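Local atomic coordinates of acireductone dioxygenase (Bacillus anthracis, PDB entry 4QGL), a protein that probably catalyses the metal-dependent oxidation of the acireductone 1,2-dihydroxy-3-keto-5-methylthiopentene in the methionine salvage pathway, with products that depend on whether iron or nickel is bound. Residues Gln28-Leu33 / Thr128-Glu133; Ala6-His11 / Thr15-Glu20; Ala62-Glu67 / Val110-Ser115. One frame throughout, in Å; residues are numbered along the deposited sequence.

Interaction 1. Residues Gln28-Leu33 / Thr128-Glu133; sequences QEEGVL and TFFDVE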
# COMPACT_ATOMS: atom_id res chain seq x y z
N GLN A 28 -13.68 -2.66 -5.76
CA GLN A 28 -13.91 -2.89 -7.19
C GLN A 28 -14.75 -1.77 -7.79
O GLN A 28 -14.45 -1.26 -8.87
CB GLN A 28 -14.67 -4.19 -7.33
CG GLN A 28 -14.56 -4.90 -8.66
CD GLN A 28 -14.16 -6.34 -8.45
OE1 GLN A 28 -14.16 -6.83 -7.29
NE2 GLN A 28 -13.79 -7.03 -9.55
N GLU A 29 -15.80 -1.40 -7.08
CA GLU A 29 -16.62 -0.30 -7.51
C GLU A 29 -15.86 1.02 -7.51
O GLU A 29 -16.17 1.88 -8.32
CB GLU A 29 -17.92 -0.23 -6.70
CG GLU A 29 -19.01 -1.12 -7.30
CD GLU A 29 -19.47 -0.65 -8.70
OE1 GLU A 29 -19.74 -1.50 -9.60
OE2 GLU A 29 -19.56 0.58 -8.91
N GLU A 30 -14.83 1.19 -6.68
CA GLU A 30 -14.06 2.47 -6.69
C GLU A 30 -12.84 2.47 -7.62
O GLU A 30 -12.13 3.45 -7.67
CB GLU A 30 -13.59 2.86 -5.30
CG GLU A 30 -14.69 2.98 -4.24
CD GLU A 30 -15.82 3.96 -4.58
OE1 GLU A 30 -15.60 4.82 -5.45
OE2 GLU A 30 -16.92 3.85 -3.98
N GLY A 31 -12.61 1.38 -8.32
CA GLY A 31 -11.48 1.25 -9.24
C GLY A 31 -10.21 0.84 -8.54
O GLY A 31 -9.19 0.81 -9.15
N VAL A 32 -10.27 0.51 -7.25
CA VAL A 32 -9.07 0.17 -6.47
C VAL A 32 -8.80 -1.35 -6.53
O VAL A 32 -9.54 -2.16 -5.98
CB VAL A 32 -9.18 0.68 -5.00
CG1 VAL A 32 -7.88 0.52 -4.23
CG2 VAL A 32 -9.57 2.13 -5.00
N LEU A 33 -7.73 -1.75 -7.21
CA LEU A 33 -7.37 -3.16 -7.26
C LEU A 33 -6.92 -3.61 -5.91
O LEU A 33 -6.13 -2.94 -5.26
CB LEU A 33 -6.26 -3.42 -8.26
CG LEU A 33 -5.84 -4.91 -8.46
CD1 LEU A 33 -7.05 -5.82 -8.76
CD2 LEU A 33 -4.81 -5.06 -9.58
N THR A 128 -16.90 11.27 -1.34
CA THR A 128 -16.54 10.96 0.02
C THR A 128 -15.27 10.13 0.16
O THR A 128 -15.03 9.17 -0.58
CB THR A 128 -17.70 10.24 0.70
OG1 THR A 128 -18.91 10.94 0.41
CG2 THR A 128 -17.50 10.19 2.21
N PHE A 129 -14.48 10.50 1.15
CA PHE A 129 -13.22 9.85 1.41
C PHE A 129 -13.46 8.56 2.15
O PHE A 129 -14.35 8.52 2.99
CB PHE A 129 -12.30 10.76 2.21
CG PHE A 129 -11.42 11.60 1.35
CD1 PHE A 129 -11.90 12.76 0.77
CD2 PHE A 129 -10.11 11.19 1.09
CE1 PHE A 129 -11.08 13.50 -0.05
CE2 PHE A 129 -9.29 11.93 0.27
CZ PHE A 129 -9.76 13.09 -0.29
N PHE A 130 -12.68 7.53 1.81
CA PHE A 130 -12.70 6.34 2.61
C PHE A 130 -11.26 5.93 2.88
O PHE A 130 -10.35 6.33 2.17
CB PHE A 130 -13.50 5.23 1.92
CG PHE A 130 -12.91 4.79 0.60
CD1 PHE A 130 -13.40 5.30 -0.60
CD2 PHE A 130 -11.89 3.85 0.56
CE1 PHE A 130 -12.87 4.92 -1.80
CE2 PHE A 130 -11.38 3.44 -0.65
CZ PHE A 130 -11.85 3.98 -1.83
N ASP A 131 -11.06 5.18 3.96
CA ASP A 131 -9.76 4.67 4.33
C ASP A 131 -9.68 3.26 3.82
O ASP A 131 -10.65 2.54 3.85
CB ASP A 131 -9.60 4.55 5.86
CG ASP A 131 -9.36 5.88 6.55
OD1 ASP A 131 -9.06 6.89 5.88
OD2 ASP A 131 -9.46 5.88 7.81
N VAL A 132 -8.52 2.84 3.37
CA VAL A 132 -8.24 1.46 3.31
C VAL A 132 -7.13 1.27 4.29
O VAL A 132 -6.07 1.90 4.18
CB VAL A 132 -7.81 1.00 1.91
CG1 VAL A 132 -7.77 -0.52 1.85
CG2 VAL A 132 -8.79 1.52 0.88
N GLU A 133 -7.37 0.39 5.25
CA GLU A 133 -6.36 0.06 6.24
C GLU A 133 -5.76 -1.28 5.90
O GLU A 133 -6.47 -2.28 5.81
CB GLU A 133 -6.99 -0.01 7.61
CG GLU A 133 -7.82 1.20 7.99
CD GLU A 133 -8.68 0.90 9.20
OE1 GLU A 133 -8.83 -0.30 9.52
OE2 GLU A 133 -9.23 1.82 9.85
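The F130 ring has V32 of the other segment at its edge, with CG2 near the ring plane and 4.3 Å from F130 CZ. A second valine methyl, CG2 of V132 in the same strand, also lies at the edge, in the plane. E30 meets the ring obliquely, and its CG comes to 3.6 Å from F130 CE1. E30 CB also lies 4.0 Å from F130 CZ. The two side chains slide past each other in opposite directions, and the carboxylate plane of E30 is turned 44° from the ring. The glutamate thus offers its methylenes to the phenyl group. Its chain bends at chi2 (-57°), and OE1 accepts a hydrogen bond from the backbone N of K125. F130 holds CG between its backbone N and carbonyl carbon (chi1 63°), which carries CE1 and CZ toward E30.

The chain turn beside the ring is a Schellman motif at the end of helix 20-29. G31 has a positive phi, and its N is bonded to Q28 O at 3.3 Å. E30 and V32, the residues before and after G31, both point to the F130 ring. F26 adds an edge-to-face ring partner to F130, and L27 touches both V32 and F130.

The contact is buried and lies within the cupin fold. The F130 and H148 side chains are about 8 Å apart, and H148 is one of the ligands of a bound cadmium ion, with H103, H105 and E109. Strand 129-134 is paired with strand 116-123 through F130 and I122, and with strand 7-10 through D131 and R9. On the other side of the contact, the chain leaves helix 20-29 and enters strand 33-36, where L33 bonds to S141 of the second sheet.

Interaction 2. Residues Ala6-His11 / Thr15-Glu20; sequences AQIRIH and TRIENE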
# COMPACT_ATOMS: atom_id res chain seq x y z
N ALA A 6 -7.61 -6.28 4.42
CA ALA A 6 -7.95 -4.86 4.46
C ALA A 6 -9.37 -4.59 4.92
O ALA A 6 -10.29 -5.36 4.65
CB ALA A 6 -7.72 -4.21 3.10
N GLN A 7 -9.53 -3.46 5.61
CA GLN A 7 -10.84 -2.96 5.98
C GLN A 7 -11.02 -1.51 5.55
O GLN A 7 -10.05 -0.80 5.29
CB GLN A 7 -11.03 -3.15 7.47
CG GLN A 7 -10.81 -4.59 7.84
CD GLN A 7 -11.27 -4.92 9.23
OE1 GLN A 7 -11.28 -4.07 10.13
NE2 GLN A 7 -11.67 -6.16 9.43
N ILE A 8 -12.28 -1.09 5.46
CA ILE A 8 -12.61 0.24 5.01
C ILE A 8 -13.37 0.96 6.08
O ILE A 8 -14.24 0.40 6.69
CB ILE A 8 -13.47 0.21 3.75
CG1 ILE A 8 -12.65 -0.36 2.60
CG2 ILE A 8 -14.00 1.60 3.42
CD1 ILE A 8 -13.51 -1.05 1.62
N ARG A 9 -13.00 2.22 6.27
CA ARG A 9 -13.73 3.17 7.10
C ARG A 9 -14.16 4.37 6.26
O ARG A 9 -13.34 5.06 5.71
CB ARG A 9 -12.84 3.65 8.23
CG ARG A 9 -13.59 4.03 9.49
CD ARG A 9 -13.67 5.53 9.66
NE ARG A 9 -12.35 6.12 9.59
CZ ARG A 9 -12.10 7.41 9.42
NH1 ARG A 9 -10.83 7.83 9.32
NH2 ARG A 9 -13.10 8.31 9.33
N ILE A 10 -15.46 4.59 6.14
CA ILE A 10 -15.98 5.69 5.35
C ILE A 10 -15.96 6.94 6.20
O ILE A 10 -16.32 6.88 7.35
CB ILE A 10 -17.39 5.37 4.81
CG1 ILE A 10 -17.30 4.18 3.85
CG2 ILE A 10 -17.99 6.55 4.06
CD1 ILE A 10 -18.06 2.99 4.37
N HIS A 11 -15.55 8.07 5.63
CA HIS A 11 -15.14 9.27 6.41
C HIS A 11 -16.16 10.09 7.15
O HIS A 11 -15.96 10.41 8.33
CB HIS A 11 -14.33 10.23 5.55
CG HIS A 11 -12.90 9.89 5.53
ND1 HIS A 11 -11.91 10.84 5.51
CD2 HIS A 11 -12.27 8.70 5.58
CE1 HIS A 11 -10.73 10.25 5.52
NE2 HIS A 11 -10.92 8.95 5.56
N THR A 15 -18.73 4.82 9.31
CA THR A 15 -19.11 3.42 9.22
C THR A 15 -17.97 2.52 8.68
O THR A 15 -17.11 2.98 7.96
CB THR A 15 -20.35 3.27 8.32
OG1 THR A 15 -20.18 4.03 7.10
CG2 THR A 15 -21.62 3.74 9.08
N ARG A 16 -18.02 1.24 9.02
CA ARG A 16 -16.98 0.26 8.70
C ARG A 16 -17.46 -0.95 7.84
O ARG A 16 -18.46 -1.60 8.15
CB ARG A 16 -16.35 -0.25 10.01
CG ARG A 16 -15.36 0.71 10.66
CD ARG A 16 -14.67 0.13 11.89
NE ARG A 16 -13.50 -0.70 11.56
CZ ARG A 16 -12.33 -0.24 11.11
NH1 ARG A 16 -12.12 1.05 10.91
NH2 ARG A 16 -11.35 -1.07 10.82
N ILE A 17 -16.72 -1.29 6.79
CA ILE A 17 -16.95 -2.53 6.07
C ILE A 17 -15.81 -3.50 6.38
O ILE A 17 -14.66 -3.22 6.09
CB ILE A 17 -17.04 -2.29 4.55
CG1 ILE A 17 -18.10 -1.27 4.22
CG2 ILE A 17 -17.36 -3.56 3.80
CD1 ILE A 17 -17.73 -0.47 3.00
N GLU A 18 -16.14 -4.64 6.96
CA GLU A 18 -15.13 -5.61 7.38
C GLU A 18 -15.24 -6.99 6.73
O GLU A 18 -14.28 -7.73 6.74
CB GLU A 18 -15.21 -5.78 8.90
CG GLU A 18 -14.87 -4.53 9.70
CD GLU A 18 -15.29 -4.66 11.15
OE1 GLU A 18 -14.42 -4.70 12.04
OE2 GLU A 18 -16.50 -4.72 11.42
N ASN A 19 -16.39 -7.34 6.18
CA ASN A 19 -16.57 -8.62 5.49
C ASN A 19 -15.71 -8.72 4.22
O ASN A 19 -15.60 -7.76 3.47
CB ASN A 19 -18.06 -8.79 5.18
CG ASN A 19 -18.37 -10.06 4.39
OD1 ASN A 19 -18.22 -10.11 3.18
ND2 ASN A 19 -18.86 -11.08 5.08
N GLU A 20 -15.11 -9.89 3.97
CA GLU A 20 -14.14 -10.01 2.87
C GLU A 20 -14.71 -9.67 1.51
O GLU A 20 -14.16 -8.89 0.74
CB GLU A 20 -13.61 -11.43 2.71
CG GLU A 20 -13.58 -12.29 3.96
CD GLU A 20 -12.67 -13.51 3.80
OE1 GLU A 20 -12.48 -14.23 4.82
OE2 GLU A 20 -12.15 -13.74 2.66
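I8 and I17 exchange two backbone hydrogen bonds, I17 N to I8 O at 3.0 Å and I8 N to I17 O at 3.3 Å. A third bond runs from I10 N to T15 O at 2.9 Å. R9 and R16 form the non-hydrogen-bonded pair between these bonds. On the face of the isoleucines, I17 CD1 lies 3.7 Å from I10 CD1 and more loosely against I8 CG2. The I10 methyl CD1 also reaches T15 OG1.

On the face of the arginines, R16 NH2 donates to Q7 OE1 at 3.1 Å. The acceptor is tilted 16° from the guanidinium plane, and the donor lies in the carbonyl plane of the Q7 amide. The two flat groups are turned 58° against each other. R16 bends at chi3 (84°), which brings its end back toward strand 7-10. Its NH1 then sits 3.6 Å from R9 CG. The Q7 amide also rests against E18, with NE2 3.6 Å from E18 CB.

These contacts make a beta hairpin. Strand 16-17 is the outermost strand of one sheet of the cupin fold, and strand 7-10 is next to it.

Acidic residues of strand 129-134, the neighbour of 7-10 in the sheet away from 16-17, hold the polar ends of both arginines. R16 NH2 forms a salt bridge with E133 as well as its bond to Q7. R9 NH1 forms one with D131, whose other carboxylate oxygen is bonded to H11 NE2. The isoleucine face is covered by helix 20-29, where F26 touches I8 and I17, and V23 touches I17. N19 caps the start of that helix by accepting a bond from K22 N.

Interaction 3. Residues Ala62-Glu67 / Val110-Ser115; sequences AVFSKE and VRFIVS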
# COMPACT_ATOMS: atom_id res chain seq x y z
N ALA A 62 12.51 -11.74 -4.35
CA ALA A 62 12.52 -13.09 -4.87
C ALA A 62 11.31 -13.92 -4.47
O ALA A 62 10.83 -14.71 -5.27
CB ALA A 62 13.80 -13.80 -4.46
N VAL A 63 10.85 -13.80 -3.24
CA VAL A 63 9.75 -14.62 -2.75
C VAL A 63 8.42 -14.30 -3.45
O VAL A 63 7.68 -15.21 -3.76
CB VAL A 63 9.60 -14.50 -1.23
CG1 VAL A 63 8.49 -15.37 -0.70
CG2 VAL A 63 10.87 -14.93 -0.54
N PHE A 64 8.12 -13.02 -3.68
CA PHE A 64 6.88 -12.64 -4.36
C PHE A 64 7.05 -12.35 -5.83
O PHE A 64 6.17 -11.79 -6.45
CB PHE A 64 6.22 -11.47 -3.67
CG PHE A 64 5.87 -11.77 -2.25
CD1 PHE A 64 4.71 -12.46 -1.94
CD2 PHE A 64 6.73 -11.40 -1.23
CE1 PHE A 64 4.42 -12.78 -0.63
CE2 PHE A 64 6.43 -11.69 0.08
CZ PHE A 64 5.28 -12.38 0.38
N SER A 65 8.14 -12.85 -6.42
CA SER A 65 8.41 -12.60 -7.84
C SER A 65 7.30 -13.04 -8.79
O SER A 65 7.07 -12.39 -9.80
CB SER A 65 9.74 -13.21 -8.27
OG SER A 65 9.70 -14.62 -8.22
N LYS A 66 6.65 -14.15 -8.50
CA LYS A 66 5.53 -14.61 -9.33
C LYS A 66 4.35 -13.65 -9.22
O LYS A 66 3.77 -13.23 -10.22
CB LYS A 66 5.12 -16.03 -8.90
CG LYS A 66 3.86 -16.56 -9.55
CD LYS A 66 3.96 -16.57 -11.06
CE LYS A 66 2.81 -17.39 -11.64
NZ LYS A 66 2.58 -17.02 -13.05
N GLU A 67 4.00 -13.31 -8.01
CA GLU A 67 2.87 -12.42 -7.81
C GLU A 67 3.14 -11.09 -8.43
O GLU A 67 2.25 -10.49 -8.97
CB GLU A 67 2.56 -12.21 -6.34
CG GLU A 67 1.96 -13.42 -5.66
CD GLU A 67 3.02 -14.39 -5.17
OE1 GLU A 67 4.09 -14.50 -5.75
OE2 GLU A 67 2.80 -15.03 -4.15
N VAL A 110 1.02 1.58 -6.58
CA VAL A 110 0.86 0.21 -6.18
C VAL A 110 1.79 -0.09 -5.02
O VAL A 110 2.94 0.25 -5.05
CB VAL A 110 1.22 -0.69 -7.35
CG1 VAL A 110 0.89 -2.15 -7.06
CG2 VAL A 110 0.50 -0.19 -8.60
N ARG A 111 1.26 -0.70 -3.99
CA ARG A 111 2.05 -1.02 -2.80
C ARG A 111 1.64 -2.41 -2.33
O ARG A 111 0.46 -2.74 -2.39
CB ARG A 111 1.81 0.01 -1.68
CG ARG A 111 2.31 1.43 -1.96
CD ARG A 111 3.83 1.50 -2.12
NE ARG A 111 4.31 2.86 -2.40
CZ ARG A 111 4.29 3.44 -3.59
NH1 ARG A 111 3.85 2.79 -4.65
NH2 ARG A 111 4.73 4.67 -3.72
N PHE A 112 2.60 -3.22 -1.88
CA PHE A 112 2.25 -4.46 -1.20
C PHE A 112 2.82 -4.44 0.19
O PHE A 112 4.01 -4.22 0.35
CB PHE A 112 2.81 -5.65 -1.94
CG PHE A 112 2.78 -6.94 -1.17
CD1 PHE A 112 1.62 -7.63 -1.00
CD2 PHE A 112 3.94 -7.48 -0.65
CE1 PHE A 112 1.61 -8.82 -0.31
CE2 PHE A 112 3.94 -8.67 0.04
CZ PHE A 112 2.76 -9.34 0.22
N ILE A 113 2.02 -4.67 1.21
CA ILE A 113 2.58 -4.59 2.56
C ILE A 113 3.23 -5.90 2.96
O ILE A 113 2.61 -6.97 2.87
CB ILE A 113 1.52 -4.21 3.60
CG1 ILE A 113 0.77 -2.91 3.22
CG2 ILE A 113 2.15 -4.11 4.97
CD1 ILE A 113 1.58 -1.88 2.47
N VAL A 114 4.48 -5.80 3.40
CA VAL A 114 5.20 -6.94 3.93
C VAL A 114 5.16 -6.98 5.43
O VAL A 114 4.94 -8.02 6.02
CB VAL A 114 6.68 -6.92 3.55
CG1 VAL A 114 7.30 -8.29 3.87
CG2 VAL A 114 6.89 -6.62 2.06
N SER A 115 5.43 -5.85 6.06
CA SER A 115 5.34 -5.71 7.52
C SER A 115 4.71 -4.40 7.92
O SER A 115 4.66 -3.49 7.10
CB SER A 115 6.74 -5.78 8.09
OG SER A 115 7.23 -7.11 8.01
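R111, beside the F112 that meets F64, donates from NH1 to V110 O at 2.7 Å. The donor stands above the V110 carbonyl plane, 52° out of it, while the oxygen lies in the guanidinium plane. The R111 side chain is thus bonded back to its own strand. R111 is predicted to help generate the substrate dianion.

The contact itself is one edge-to-face aromatic pair. The edge of F112 points to a face of F64, with CE2 over the ring centre. The ring planes are 54° apart and the centroids 4.8 Å apart. F112 CZ is 3.9 Å from F64 CE1. F112 reaches across with CG anti to its backbone N (chi1 167°). The opposite face of F64 has V63 CG1, offset toward the rim.

F64 sits at the break between helices 54-63 and 65-75, where S65 OG bonds back to A62 O. F112 belongs to strand 109-113, inside the second cupin sheet. It also stacks on W37 and touches L139 of strand 138-142 and I161 of strand 158-164. The pair thus packs the junction of the two helices against this sheet.

From the N terminus, interaction 2 closes first. It is a short hairpin with three residues between its segments. Interaction 1 opens later, at the end of helix 20-29, and closes 95 residues on, at strand 129-134. Interaction 3 opens and closes within that span, so it nests in interaction 1, while interaction 2 precedes both. Interactions 1 and 2 share a sheet, since strands 7-10 and 129-134 are neighbours, and they touch through D131 with R9 and H11. Interaction 3 lies across the chain's centre from interaction 1, about 20 Å between centres, and ties the helix pair 54-63 and 65-75 to the other sheet.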